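Local structure of Sodium/calcium exchanger membrane region domain-containing protein (Archaeoglobus fulgidus, 4KPP) at residues A[120-125]-A[264-269]; A[48-53]-A[74-79]; A[66-71]-A[178-183]; A[54-59]-A[196-201]; A[44-49]-A[217-222]. The protein probably exchanges protons for calcium ions across the membrane, as an archaeal H+/Ca2+ exchanger built from a bundle of transmembrane helices. All coordinates share one frame; numbering follows the deposited sequence.

Interaction 1: residues A[120-125]-A[264-269]; sequences AFIAFR and YFVRRF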
# COMPACT_ATOMS: atom_id res chain seq x y z
N ALA A 120 13.25 -5.30 -6.46
CA ALA A 120 13.75 -6.11 -7.56
C ALA A 120 15.25 -5.92 -7.76
O ALA A 120 15.98 -6.88 -7.95
CB ALA A 120 12.99 -5.81 -8.85
N PHE A 121 15.70 -4.66 -7.71
CA PHE A 121 17.12 -4.35 -7.87
C PHE A 121 17.99 -4.96 -6.78
O PHE A 121 19.08 -5.47 -7.06
CB PHE A 121 17.35 -2.83 -7.92
CG PHE A 121 17.10 -2.23 -9.27
CD1 PHE A 121 17.46 -2.90 -10.42
CD2 PHE A 121 16.50 -0.98 -9.38
CE1 PHE A 121 17.24 -2.34 -11.67
CE2 PHE A 121 16.27 -0.42 -10.62
CZ PHE A 121 16.64 -1.10 -11.77
N ILE A 122 17.52 -4.90 -5.54
CA ILE A 122 18.24 -5.48 -4.42
C ILE A 122 18.29 -7.00 -4.56
O ILE A 122 19.31 -7.63 -4.27
CB ILE A 122 17.61 -5.09 -3.07
CG1 ILE A 122 17.70 -3.57 -2.88
CG2 ILE A 122 18.27 -5.82 -1.92
CD1 ILE A 122 17.12 -3.09 -1.57
N ALA A 123 17.18 -7.57 -5.01
CA ALA A 123 17.11 -9.01 -5.26
C ALA A 123 18.10 -9.43 -6.35
O ALA A 123 18.68 -10.52 -6.29
CB ALA A 123 15.69 -9.41 -5.65
N PHE A 124 18.30 -8.56 -7.33
CA PHE A 124 19.25 -8.81 -8.40
C PHE A 124 20.67 -8.96 -7.86
O PHE A 124 21.39 -9.88 -8.23
CB PHE A 124 19.20 -7.70 -9.45
CG PHE A 124 17.93 -7.68 -10.24
CD1 PHE A 124 17.22 -8.85 -10.47
CD2 PHE A 124 17.45 -6.49 -10.76
CE1 PHE A 124 16.05 -8.83 -11.21
CE2 PHE A 124 16.27 -6.47 -11.50
CZ PHE A 124 15.58 -7.64 -11.72
N ARG A 125 21.07 -8.05 -6.98
CA ARG A 125 22.41 -8.06 -6.42
C ARG A 125 22.58 -9.17 -5.39
O ARG A 125 23.67 -9.69 -5.21
CB ARG A 125 22.75 -6.70 -5.80
N TYR A 264 14.13 -7.06 4.01
CA TYR A 264 14.59 -8.04 4.99
C TYR A 264 14.40 -9.46 4.47
O TYR A 264 15.29 -10.31 4.58
CB TYR A 264 13.86 -7.86 6.32
CG TYR A 264 14.06 -9.00 7.30
CD1 TYR A 264 15.19 -9.06 8.11
CD2 TYR A 264 13.10 -9.99 7.44
CE1 TYR A 264 15.37 -10.10 9.01
CE2 TYR A 264 13.27 -11.03 8.34
CZ TYR A 264 14.41 -11.08 9.12
OH TYR A 264 14.58 -12.11 10.02
N PHE A 265 13.22 -9.72 3.90
CA PHE A 265 12.89 -11.04 3.37
C PHE A 265 13.68 -11.38 2.11
O PHE A 265 13.91 -12.55 1.81
CB PHE A 265 11.39 -11.15 3.10
CG PHE A 265 10.59 -11.55 4.30
CD1 PHE A 265 11.11 -12.44 5.23
CD2 PHE A 265 9.31 -11.05 4.50
CE1 PHE A 265 10.37 -12.82 6.34
CE2 PHE A 265 8.57 -11.42 5.61
CZ PHE A 265 9.10 -12.31 6.53
N VAL A 266 14.10 -10.36 1.36
CA VAL A 266 14.94 -10.57 0.19
C VAL A 266 16.32 -11.08 0.60
O VAL A 266 16.82 -12.06 0.05
CB VAL A 266 15.09 -9.29 -0.65
CG1 VAL A 266 16.21 -9.43 -1.66
CG2 VAL A 266 13.78 -8.96 -1.35
N ARG A 267 16.93 -10.42 1.58
CA ARG A 267 18.25 -10.80 2.05
C ARG A 267 18.26 -12.18 2.73
O ARG A 267 19.30 -12.82 2.83
CB ARG A 267 18.82 -9.74 3.00
CG ARG A 267 19.08 -8.39 2.35
CD ARG A 267 19.86 -7.48 3.29
NE ARG A 267 20.03 -6.14 2.76
CZ ARG A 267 20.70 -5.16 3.37
NH1 ARG A 267 21.27 -5.39 4.55
NH2 ARG A 267 20.81 -3.97 2.81
N ARG A 268 17.09 -12.62 3.19
CA ARG A 268 16.95 -13.96 3.74
C ARG A 268 16.54 -14.95 2.65
O ARG A 268 16.06 -16.05 2.94
CB ARG A 268 15.93 -13.98 4.88
CG ARG A 268 16.38 -13.21 6.12
N PHE A 269 16.74 -14.54 1.40
CA PHE A 269 16.49 -15.39 0.23
C PHE A 269 15.03 -15.81 0.06
O PHE A 269 14.73 -16.94 -0.33
CB PHE A 269 17.41 -16.61 0.23
CG PHE A 269 18.87 -16.27 0.24
CD1 PHE A 269 19.57 -16.14 -0.94
CD2 PHE A 269 19.54 -16.06 1.44
CE1 PHE A 269 20.91 -15.81 -0.94
CE2 PHE A 269 20.88 -15.73 1.45
CZ PHE A 269 21.57 -15.61 0.26
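Val266, close to the end of helix 242-267, lays its CG1 methyl on the backbone of helix 96-127 at Ala123, a buried helix-helix contact in the transmembrane bundle of the exchanger fold. CG1 lies 3.7 Å from Ala123 CA and 4.0 Å from Ala123 CB, touching the main chain beside the short side chain. Ile122 adds a second, lighter touch: its CG2 meets the same methyl, Val266 CG1, at 4.2 Å, the two branched chains crossing at a slant. Val266 holds CG1 anti to its backbone N (chi1 167°), which aims this branch at the opposite helix. The alanine lets the helices come close, with CA atoms of Ala123 and Val266 6.1 Å apart.

One shell out, Val266 also packs on Val119 and Thr126 of helix 96-127 and on Ser274 of helix 271-285. Ala123 is backed by Val132 of strand 131-133. The bound calcium ion is about 14 Å from the side chain of Ala123 and takes no part. Helix 242-267 then stops in a Schellman motif whose C-prime residue, Phe269, has positive phi (63°); Phe269 N bonds to Val266 O at 2.8 Å.

Interaction 2: residues A[48-53]-A[74-79]; sequences FLISWA and AVLPEY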
# COMPACT_ATOMS: atom_id res chain seq x y z
N PHE A 48 5.40 -1.55 12.33
CA PHE A 48 6.18 -2.77 12.49
C PHE A 48 5.54 -3.68 13.53
O PHE A 48 5.54 -4.91 13.38
CB PHE A 48 7.63 -2.46 12.90
CG PHE A 48 8.47 -1.85 11.82
CD1 PHE A 48 8.97 -2.64 10.79
CD2 PHE A 48 8.78 -0.50 11.83
CE1 PHE A 48 9.75 -2.08 9.79
CE2 PHE A 48 9.55 0.06 10.84
CZ PHE A 48 10.04 -0.73 9.82
N LEU A 49 5.00 -3.08 14.58
CA LEU A 49 4.31 -3.82 15.63
C LEU A 49 3.13 -4.57 15.04
O LEU A 49 2.94 -5.76 15.31
CB LEU A 49 3.84 -2.88 16.74
CG LEU A 49 4.95 -2.13 17.50
CD1 LEU A 49 4.37 -1.06 18.41
CD2 LEU A 49 5.82 -3.10 18.29
N ILE A 50 2.35 -3.87 14.23
CA ILE A 50 1.19 -4.46 13.55
C ILE A 50 1.61 -5.62 12.66
O ILE A 50 0.98 -6.67 12.66
CB ILE A 50 0.42 -3.40 12.74
CG1 ILE A 50 -0.40 -2.51 13.68
CG2 ILE A 50 -0.51 -4.07 11.73
CD1 ILE A 50 -1.13 -1.39 12.99
N SER A 51 2.70 -5.43 11.91
CA SER A 51 3.19 -6.49 11.03
C SER A 51 3.66 -7.70 11.83
O SER A 51 3.38 -8.84 11.46
CB SER A 51 4.31 -5.96 10.13
OG SER A 51 3.79 -5.03 9.20
N TRP A 52 4.38 -7.44 12.93
CA TRP A 52 4.81 -8.50 13.84
C TRP A 52 3.61 -9.25 14.39
O TRP A 52 3.64 -10.47 14.52
CB TRP A 52 5.62 -7.92 14.99
CG TRP A 52 7.00 -7.50 14.61
CD1 TRP A 52 7.65 -7.79 13.44
CD2 TRP A 52 7.91 -6.71 15.39
NE1 TRP A 52 8.90 -7.23 13.44
CE2 TRP A 52 9.09 -6.57 14.63
CE3 TRP A 52 7.85 -6.12 16.65
CZ2 TRP A 52 10.19 -5.85 15.09
CZ3 TRP A 52 8.94 -5.41 17.11
CH2 TRP A 52 10.10 -5.29 16.33
N ALA A 53 2.56 -8.50 14.71
CA ALA A 53 1.33 -9.08 15.24
C ALA A 53 0.58 -9.91 14.20
O ALA A 53 0.06 -10.98 14.50
CB ALA A 53 0.42 -7.98 15.78
N ALA A 74 -0.22 -4.49 6.62
CA ALA A 74 1.12 -3.92 6.50
C ALA A 74 1.11 -2.47 6.01
O ALA A 74 2.12 -1.76 6.12
CB ALA A 74 1.98 -4.78 5.58
N VAL A 75 -0.02 -2.02 5.47
CA VAL A 75 -0.13 -0.66 4.94
C VAL A 75 -1.27 0.12 5.60
O VAL A 75 -1.84 1.03 5.01
CB VAL A 75 -0.28 -0.64 3.41
CG1 VAL A 75 0.98 -1.17 2.75
CG2 VAL A 75 -1.50 -1.45 2.97
N LEU A 76 -1.59 -0.26 6.83
CA LEU A 76 -2.58 0.45 7.63
C LEU A 76 -2.30 1.96 7.80
O LEU A 76 -3.24 2.76 7.77
CB LEU A 76 -2.76 -0.23 8.99
CG LEU A 76 -4.20 -0.52 9.43
CD1 LEU A 76 -4.99 -1.19 8.31
CD2 LEU A 76 -4.21 -1.38 10.69
N PRO A 77 -1.02 2.35 8.00
CA PRO A 77 -0.77 3.80 8.07
C PRO A 77 -1.22 4.56 6.83
O PRO A 77 -1.63 5.72 6.94
CB PRO A 77 0.75 3.87 8.20
CG PRO A 77 1.12 2.62 8.89
CD PRO A 77 0.17 1.58 8.38
N GLU A 78 -1.17 3.92 5.67
CA GLU A 78 -1.62 4.58 4.45
C GLU A 78 -3.13 4.80 4.47
O GLU A 78 -3.62 5.85 4.06
CB GLU A 78 -1.20 3.80 3.20
CG GLU A 78 -1.88 4.27 1.92
CD GLU A 78 -1.67 5.75 1.63
OE1 GLU A 78 -2.52 6.35 0.93
OE2 GLU A 78 -0.65 6.32 2.07
N TYR A 79 -3.86 3.79 4.94
CA TYR A 79 -5.31 3.91 5.05
C TYR A 79 -5.70 4.97 6.07
O TYR A 79 -6.68 5.69 5.88
CB TYR A 79 -5.94 2.56 5.40
CG TYR A 79 -6.05 1.63 4.22
CD1 TYR A 79 -4.92 0.97 3.73
CD2 TYR A 79 -7.26 1.41 3.59
CE1 TYR A 79 -5.01 0.13 2.64
CE2 TYR A 79 -7.36 0.57 2.50
CZ TYR A 79 -6.24 -0.07 2.03
OH TYR A 79 -6.32 -0.91 0.95
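The break in a predicted transmembrane helix, where helix 67-73 gives way to helix 76-91, packs here against helix 32-60 through Ser51 on Ala74 and Ile50 on Leu76. The turn at Ala74 comes close, its CA 5.6 Å from that of Ser51. Ser51 OG sits 4.0 Å from Ala74 CA and 4.1 Å from Ala74 CB, a van der Waals touch of a hydroxyl on a small apolar surface. That hydroxyl is satisfied within its own helix: with OG beside the backbone N (chi1 -68°), it bonds back to Ser47 O one turn earlier.

The second touch is wholly apolar. Ile50 carries its CG1 branch straight out to CD1 (chi2 176°), and this end methyl meets Leu76 CD2 at 3.8 Å, the two side chains lying roughly perpendicular. Ile50 also lies on Phe213, Ala216 and Ile220 of helix 202-221, so it bridges Leu76 and that helix.

Beyond the break, Val75 takes the N-cap position of helix 76-91, and its side chain packs on Ser281 and Asn284 of helix 271-285. A weak bond from Glu78 N to Val75 O opens the new helix. Tyr79 OH is hydrogen-bonded to Asn284 OD1 of helix 271-285. The Tyr79 ring edge meets Val75 O in the plane of the ring, with that oxygen 3.3 Å from Tyr79 CD1.

Interaction 3: residues A[66-71]-A[178-183]; sequences SLAIVA and YLSTKA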
# COMPACT_ATOMS: atom_id res chain seq x y z
N SER A 66 -4.95 -14.72 5.56
CA SER A 66 -4.31 -14.96 4.27
C SER A 66 -3.17 -13.97 4.06
O SER A 66 -3.08 -12.95 4.74
CB SER A 66 -5.32 -14.79 3.14
OG SER A 66 -5.71 -13.44 3.02
N LEU A 67 -2.30 -14.28 3.11
CA LEU A 67 -1.17 -13.42 2.79
C LEU A 67 -1.66 -12.06 2.32
O LEU A 67 -1.01 -11.04 2.53
CB LEU A 67 -0.27 -14.08 1.74
CG LEU A 67 1.16 -13.56 1.58
CD1 LEU A 67 2.07 -14.68 1.08
CD2 LEU A 67 1.23 -12.36 0.64
N ALA A 68 -2.83 -12.05 1.68
CA ALA A 68 -3.43 -10.81 1.20
C ALA A 68 -3.82 -9.91 2.36
O ALA A 68 -3.59 -8.71 2.33
CB ALA A 68 -4.63 -11.11 0.32
N ILE A 69 -4.40 -10.51 3.40
CA ILE A 69 -4.83 -9.77 4.58
C ILE A 69 -3.64 -9.20 5.35
O ILE A 69 -3.69 -8.06 5.82
CB ILE A 69 -5.73 -10.63 5.50
CG1 ILE A 69 -7.20 -10.47 5.09
CG2 ILE A 69 -5.58 -10.23 6.96
CD1 ILE A 69 -8.18 -11.13 6.03
N VAL A 70 -2.57 -9.98 5.47
CA VAL A 70 -1.38 -9.49 6.16
C VAL A 70 -0.69 -8.40 5.34
O VAL A 70 0.01 -7.55 5.88
CB VAL A 70 -0.38 -10.61 6.52
CG1 VAL A 70 -1.11 -11.82 7.09
CG2 VAL A 70 0.45 -11.01 5.31
N ALA A 71 -0.91 -8.41 4.03
CA ALA A 71 -0.37 -7.38 3.15
C ALA A 71 -1.18 -6.09 3.29
O ALA A 71 -0.66 -5.00 3.08
CB ALA A 71 -0.37 -7.85 1.70
N TYR A 178 -11.70 -13.35 -0.59
CA TYR A 178 -12.41 -14.62 -0.52
C TYR A 178 -11.72 -15.71 -1.33
O TYR A 178 -11.61 -16.86 -0.88
CB TYR A 178 -13.86 -14.44 -1.00
CG TYR A 178 -14.60 -15.75 -1.20
CD1 TYR A 178 -15.05 -16.49 -0.12
CD2 TYR A 178 -14.85 -16.23 -2.48
CE1 TYR A 178 -15.73 -17.68 -0.30
CE2 TYR A 178 -15.53 -17.42 -2.67
CZ TYR A 178 -15.97 -18.14 -1.58
OH TYR A 178 -16.65 -19.32 -1.77
N LEU A 179 -11.24 -15.36 -2.52
CA LEU A 179 -10.55 -16.31 -3.38
C LEU A 179 -9.14 -16.59 -2.90
O LEU A 179 -8.55 -17.63 -3.21
CB LEU A 179 -10.52 -15.81 -4.83
CG LEU A 179 -11.85 -15.76 -5.57
CD1 LEU A 179 -11.64 -15.31 -7.01
CD2 LEU A 179 -12.55 -17.11 -5.53
N SER A 180 -8.58 -15.65 -2.14
CA SER A 180 -7.23 -15.78 -1.62
C SER A 180 -7.18 -16.79 -0.48
O SER A 180 -6.12 -17.31 -0.14
CB SER A 180 -6.69 -14.42 -1.16
OG SER A 180 -5.31 -14.50 -0.84
N THR A 181 -8.34 -17.05 0.11
CA THR A 181 -8.46 -18.02 1.20
C THR A 181 -8.53 -19.44 0.63
O THR A 181 -8.05 -20.39 1.25
CB THR A 181 -9.69 -17.74 2.08
OG1 THR A 181 -9.69 -16.37 2.49
CG2 THR A 181 -9.69 -18.63 3.31
N LYS A 182 -9.14 -19.57 -0.54
CA LYS A 182 -9.29 -20.87 -1.19
C LYS A 182 -8.03 -21.27 -1.96
O LYS A 182 -7.90 -22.41 -2.40
CB LYS A 182 -10.50 -20.85 -2.14
N ALA A 183 -7.11 -20.33 -2.10
CA ALA A 183 -5.86 -20.60 -2.80
C ALA A 183 -4.84 -21.26 -1.88
O ALA A 183 -4.80 -20.97 -0.68
CB ALA A 183 -5.29 -19.31 -3.39
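Ser180, near the end of helix 163-182, reaches across to Ser66 and Ala68 at the start of helix 67-73. Its CB already brushes the opposite side, 4.2 Å from Ala68 CB. One bond further, OG comes to 3.6 Å from the same methyl, Ala68 CB, and to 4.0 Å from Ser66 CB. The torsion explains the reach: with chi1 at -172° the hydroxyl swings anti to the backbone N, which brings it to Ser66 and Ala68.

Ser66 is turned differently. Its OG lies between the backbone N and the carbonyl carbon (chi1 69°), where it folds over the first turn of helix 67-73 and accepts a hydrogen bond from Ile69 N at 3.2 Å, with a fairly straight N-H...O angle of 157°. This is a side-chain N-cap, backed by the backbone bond from Val70 N to Ser66 O. Replacing Ser66 with a valine would probably leave Ile69 N without its capping acceptor, so that the first turn of the helix could fray where it meets Ser180.

Ala68 is enclosed further by Tyr176 and Ile177 of helix 163-182 and by Ser280 of helix 271-285, while Leu179 packs the other way, on Val389 and Leu392 of helix 379-393. The OG atoms of Ser66 and Ser180 stand 4.0 Å apart, beyond hydrogen-bonding distance. Two serines and an alanine thus join the helices by van der Waals contact, and the hydrogen bonding of Ser66 serves its own helix rather than the pairing.

Interaction 4: residues A[54-59]-A[196-201]; sequences AETAEM and YLCSLK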
# COMPACT_ATOMS: atom_id res chain seq x y z
N ALA A 54 0.53 -9.40 12.97
CA ALA A 54 -0.18 -10.07 11.88
C ALA A 54 0.52 -11.36 11.46
O ALA A 54 -0.13 -12.32 11.07
CB ALA A 54 -0.32 -9.14 10.69
N GLU A 55 1.84 -11.36 11.55
CA GLU A 55 2.64 -12.52 11.14
C GLU A 55 2.55 -13.65 12.16
O GLU A 55 2.64 -14.82 11.80
CB GLU A 55 4.10 -12.11 10.91
CG GLU A 55 4.32 -11.30 9.65
CD GLU A 55 5.70 -10.68 9.58
OE1 GLU A 55 6.34 -10.53 10.65
OE2 GLU A 55 6.14 -10.33 8.47
N THR A 56 2.38 -13.29 13.42
CA THR A 56 2.20 -14.27 14.48
C THR A 56 0.83 -14.92 14.35
O THR A 56 0.69 -16.14 14.45
CB THR A 56 2.32 -13.62 15.86
OG1 THR A 56 3.59 -12.96 15.96
CG2 THR A 56 2.21 -14.67 16.96
N ALA A 57 -0.18 -14.09 14.12
CA ALA A 57 -1.55 -14.56 13.93
C ALA A 57 -1.66 -15.44 12.68
O ALA A 57 -2.46 -16.37 12.63
CB ALA A 57 -2.51 -13.38 13.83
N GLU A 58 -0.84 -15.13 11.68
CA GLU A 58 -0.84 -15.90 10.44
C GLU A 58 -0.24 -17.29 10.64
O GLU A 58 -0.72 -18.27 10.07
CB GLU A 58 -0.08 -15.15 9.34
CG GLU A 58 -0.12 -15.84 7.98
CD GLU A 58 0.67 -15.10 6.92
OE1 GLU A 58 1.37 -14.12 7.28
OE2 GLU A 58 0.61 -15.50 5.74
N MET A 59 0.81 -17.37 11.45
CA MET A 59 1.43 -18.64 11.77
C MET A 59 0.52 -19.45 12.69
O MET A 59 0.45 -20.68 12.60
CB MET A 59 2.79 -18.41 12.45
CG MET A 59 3.56 -19.69 12.75
SD MET A 59 4.05 -20.58 11.26
CE MET A 59 5.01 -21.92 11.96
N TYR A 196 9.42 -15.44 18.51
CA TYR A 196 9.34 -15.36 19.96
C TYR A 196 7.89 -15.37 20.43
O TYR A 196 7.57 -15.99 21.45
CB TYR A 196 10.06 -14.10 20.46
CG TYR A 196 9.59 -13.61 21.82
CD1 TYR A 196 9.77 -14.37 22.97
CD2 TYR A 196 8.99 -12.36 21.95
CE1 TYR A 196 9.35 -13.91 24.21
CE2 TYR A 196 8.56 -11.90 23.18
CZ TYR A 196 8.74 -12.67 24.30
OH TYR A 196 8.32 -12.21 25.53
N LEU A 197 7.02 -14.69 19.70
CA LEU A 197 5.61 -14.68 20.04
C LEU A 197 4.98 -16.06 19.85
O LEU A 197 4.13 -16.48 20.63
CB LEU A 197 4.86 -13.61 19.23
CG LEU A 197 5.27 -12.17 19.53
CD1 LEU A 197 4.55 -11.19 18.61
CD2 LEU A 197 5.01 -11.83 20.99
N CYS A 198 5.42 -16.77 18.82
CA CYS A 198 4.94 -18.13 18.57
C CYS A 198 5.45 -19.14 19.61
O CYS A 198 4.89 -20.23 19.74
CB CYS A 198 5.31 -18.60 17.16
SG CYS A 198 4.31 -17.88 15.85
N SER A 199 6.50 -18.77 20.33
CA SER A 199 7.08 -19.66 21.33
C SER A 199 6.25 -19.70 22.61
O SER A 199 6.33 -20.65 23.39
CB SER A 199 8.52 -19.24 21.65
OG SER A 199 8.55 -18.04 22.40
N LEU A 200 5.46 -18.65 22.82
CA LEU A 200 4.63 -18.54 24.01
C LEU A 200 3.41 -19.46 23.94
O LEU A 200 2.94 -19.78 22.84
CB LEU A 200 4.17 -17.09 24.19
CG LEU A 200 5.29 -16.06 24.21
CD1 LEU A 200 4.72 -14.65 24.32
CD2 LEU A 200 6.27 -16.34 25.35
N LYS A 201 2.91 -19.88 25.10
CA LYS A 201 1.71 -20.71 25.15
C LYS A 201 0.53 -19.97 24.52
O LYS A 201 0.50 -18.74 24.50
CB LYS A 201 1.39 -21.12 26.59
CG LYS A 201 1.00 -19.97 27.51
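Thr56 and Leu197 lie crosswise, nearly square to each other, joining the later part of helix 32-60 to the short helix 193-199. Thr56 straddles the base of the leucine with both branches: OG1 and CG2 each lie 3.6 Å from Leu197 CB. OG1 goes on to meet the end methyl, Leu197 CD1, at 3.3 Å, a snug approach of oxygen to carbon. The torsion sets this up, because chi1 of -56° puts OG1 beside the backbone N, where it also hydrogen-bonds to Trp52 O one turn back, and sets CG2 anti to the backbone N, where it comes within 4.0 Å of Cys198 SG.

The thiol is met from a second direction one turn later. Met59 sends CG out anti to its backbone N and then bends at chi2 (64°), so CG, not the sulfur, makes the closer touch at 3.7 Å from Cys198 SG.

Replacing Thr56 with a glycine would probably open a gap beside Leu197 CB and CD1 and take away a methyl from Cys198 SG.

Pro194, Arg205 and Val209 also pack on Thr56, setting it where helices 193-199 and 202-221 meet helix 32-60. The chemistry is mostly apolar: sulfur, methyl and methylene groups adhere by dispersion, while the one hydroxyl in the contact has its hydrogen bond inside its own helix.

Interaction 5: residues A[44-49]-A[217-222]; sequences VSASFL and GFTILM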
# COMPACT_ATOMS: atom_id res chain seq x y z
N VAL A 44 5.25 4.95 12.02
CA VAL A 44 6.15 3.95 11.45
C VAL A 44 6.42 2.82 12.44
O VAL A 44 6.39 1.64 12.07
CB VAL A 44 7.48 4.61 11.00
CG1 VAL A 44 8.52 3.55 10.66
CG2 VAL A 44 7.24 5.54 9.83
N SER A 45 6.66 3.18 13.70
CA SER A 45 6.92 2.20 14.75
C SER A 45 5.74 1.27 14.96
O SER A 45 5.89 0.04 14.98
CB SER A 45 7.26 2.91 16.06
OG SER A 45 8.27 3.88 15.84
N ALA A 46 4.56 1.85 15.12
CA ALA A 46 3.33 1.08 15.30
C ALA A 46 3.07 0.16 14.11
O ALA A 46 2.44 -0.88 14.25
CB ALA A 46 2.15 2.01 15.53
N SER A 47 3.57 0.55 12.94
CA SER A 47 3.41 -0.26 11.73
C SER A 47 4.18 -1.58 11.80
O SER A 47 3.67 -2.61 11.36
CB SER A 47 3.80 0.53 10.49
OG SER A 47 3.61 -0.24 9.32
N PHE A 48 5.40 -1.55 12.33
CA PHE A 48 6.18 -2.77 12.49
C PHE A 48 5.54 -3.68 13.53
O PHE A 48 5.54 -4.91 13.38
CB PHE A 48 7.63 -2.46 12.90
CG PHE A 48 8.47 -1.85 11.82
CD1 PHE A 48 8.97 -2.64 10.79
CD2 PHE A 48 8.78 -0.50 11.83
CE1 PHE A 48 9.75 -2.08 9.79
CE2 PHE A 48 9.55 0.06 10.84
CZ PHE A 48 10.04 -0.73 9.82
N LEU A 49 5.00 -3.08 14.58
CA LEU A 49 4.31 -3.82 15.63
C LEU A 49 3.13 -4.57 15.04
O LEU A 49 2.94 -5.76 15.31
CB LEU A 49 3.84 -2.88 16.74
CG LEU A 49 4.95 -2.13 17.50
CD1 LEU A 49 4.37 -1.06 18.41
CD2 LEU A 49 5.82 -3.10 18.29
N GLY A 217 -2.61 0.08 16.87
CA GLY A 217 -3.77 0.68 16.23
C GLY A 217 -4.19 1.96 16.92
O GLY A 217 -4.55 2.94 16.26
N PHE A 218 -4.16 1.95 18.25
CA PHE A 218 -4.45 3.15 19.04
C PHE A 218 -3.45 4.25 18.73
O PHE A 218 -3.82 5.41 18.54
CB PHE A 218 -4.44 2.82 20.53
CG PHE A 218 -4.48 4.03 21.43
CD1 PHE A 218 -5.67 4.70 21.65
CD2 PHE A 218 -3.33 4.48 22.06
CE1 PHE A 218 -5.71 5.81 22.48
CE2 PHE A 218 -3.37 5.59 22.88
CZ PHE A 218 -4.56 6.25 23.09
N THR A 219 -2.17 3.88 18.69
CA THR A 219 -1.10 4.83 18.43
C THR A 219 -1.25 5.52 17.08
O THR A 219 -1.14 6.74 16.97
CB THR A 219 0.28 4.15 18.51
OG1 THR A 219 0.52 3.75 19.87
CG2 THR A 219 1.38 5.10 18.06
N ILE A 220 -1.52 4.73 16.04
CA ILE A 220 -1.73 5.27 14.70
C ILE A 220 -2.88 6.28 14.67
O ILE A 220 -2.73 7.38 14.12
CB ILE A 220 -1.99 4.14 13.68
CG1 ILE A 220 -0.71 3.32 13.48
CG2 ILE A 220 -2.47 4.70 12.36
CD1 ILE A 220 -0.85 2.20 12.48
N LEU A 221 -4.01 5.93 15.27
CA LEU A 221 -5.17 6.81 15.29
C LEU A 221 -4.92 8.10 16.08
O LEU A 221 -5.53 9.13 15.81
CB LEU A 221 -6.41 6.08 15.83
CG LEU A 221 -6.84 4.83 15.05
CD1 LEU A 221 -8.02 4.13 15.72
CD2 LEU A 221 -7.15 5.18 13.60
N MET A 222 -4.01 8.03 17.05
CA MET A 222 -3.65 9.20 17.85
C MET A 222 -2.48 9.97 17.25
O MET A 222 -1.98 10.92 17.86
CB MET A 222 -3.31 8.79 19.29
CG MET A 222 -4.45 8.12 20.03
SD MET A 222 -5.85 9.22 20.34
CE MET A 222 -5.07 10.44 21.38
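Ala46 of helix 32-60 presses its methyl into the shallow notch between Thr219 and Ile220 of helix 202-221, a buried contact between two transmembrane helices. The tight part is confined to that one carbon. Ala46 CB lies 3.8 Å from Ile220 CG1 and 4.1 Å from both CB and CG2 of Thr219. Thr219 offers carbon here because its CG2 is anti to the backbone N, while OG1 sits beside that N (chi1 -67°) and hydrogen-bonds to Phe215 O in its own helix. Ile220 starts off to one side, then carries CG1 in beside the alanine. With so small a residue at the centre, the CA atoms of Ala46 and Thr219 are 6.6 Å apart.

The far side of helix 202-221 is looser and lies on the surface, probably toward lipid. Phe218 and Leu221 are exposed there, and Met222 folds back so that its CG rests 3.5 Å above one face of the Phe218 ring, toward the rim. A bound oleic acid touches both Phe218 and Met222.

Round helix 32-60 the neighbours close in. Ala46 packs further on Ala216 of helix 202-221, Leu49 on Leu10 and Ile13 of helix 4-14, and Val44 and Ser47 on Pro257 of helix 242-267, so helix 32-60 runs among three others here.

How the interactions relate
From the N terminus, helix 32-60 supplies the first segment of three contacts in turn. Interaction 5 (44-49) closes a long loop to helix 202-221, interaction 2 (48-53) a short one to the break before helix 76-91, and interaction 4 (54-59) one to helix 193-199. Interactions 2 and 5 share Phe48 and Leu49, and meet where Ile50 CD1 packs on Ile220 CD1. Interaction 3, tying helix 67-73 to helix 163-182, lies within the loop of interaction 4, itself within that of interaction 5; interactions 3 and 4 both cross interaction 2. Interaction 1 follows interaction 2 and crosses the other three, tying helix 96-127 to helix 242-267; Phe265 there packs on Glu55.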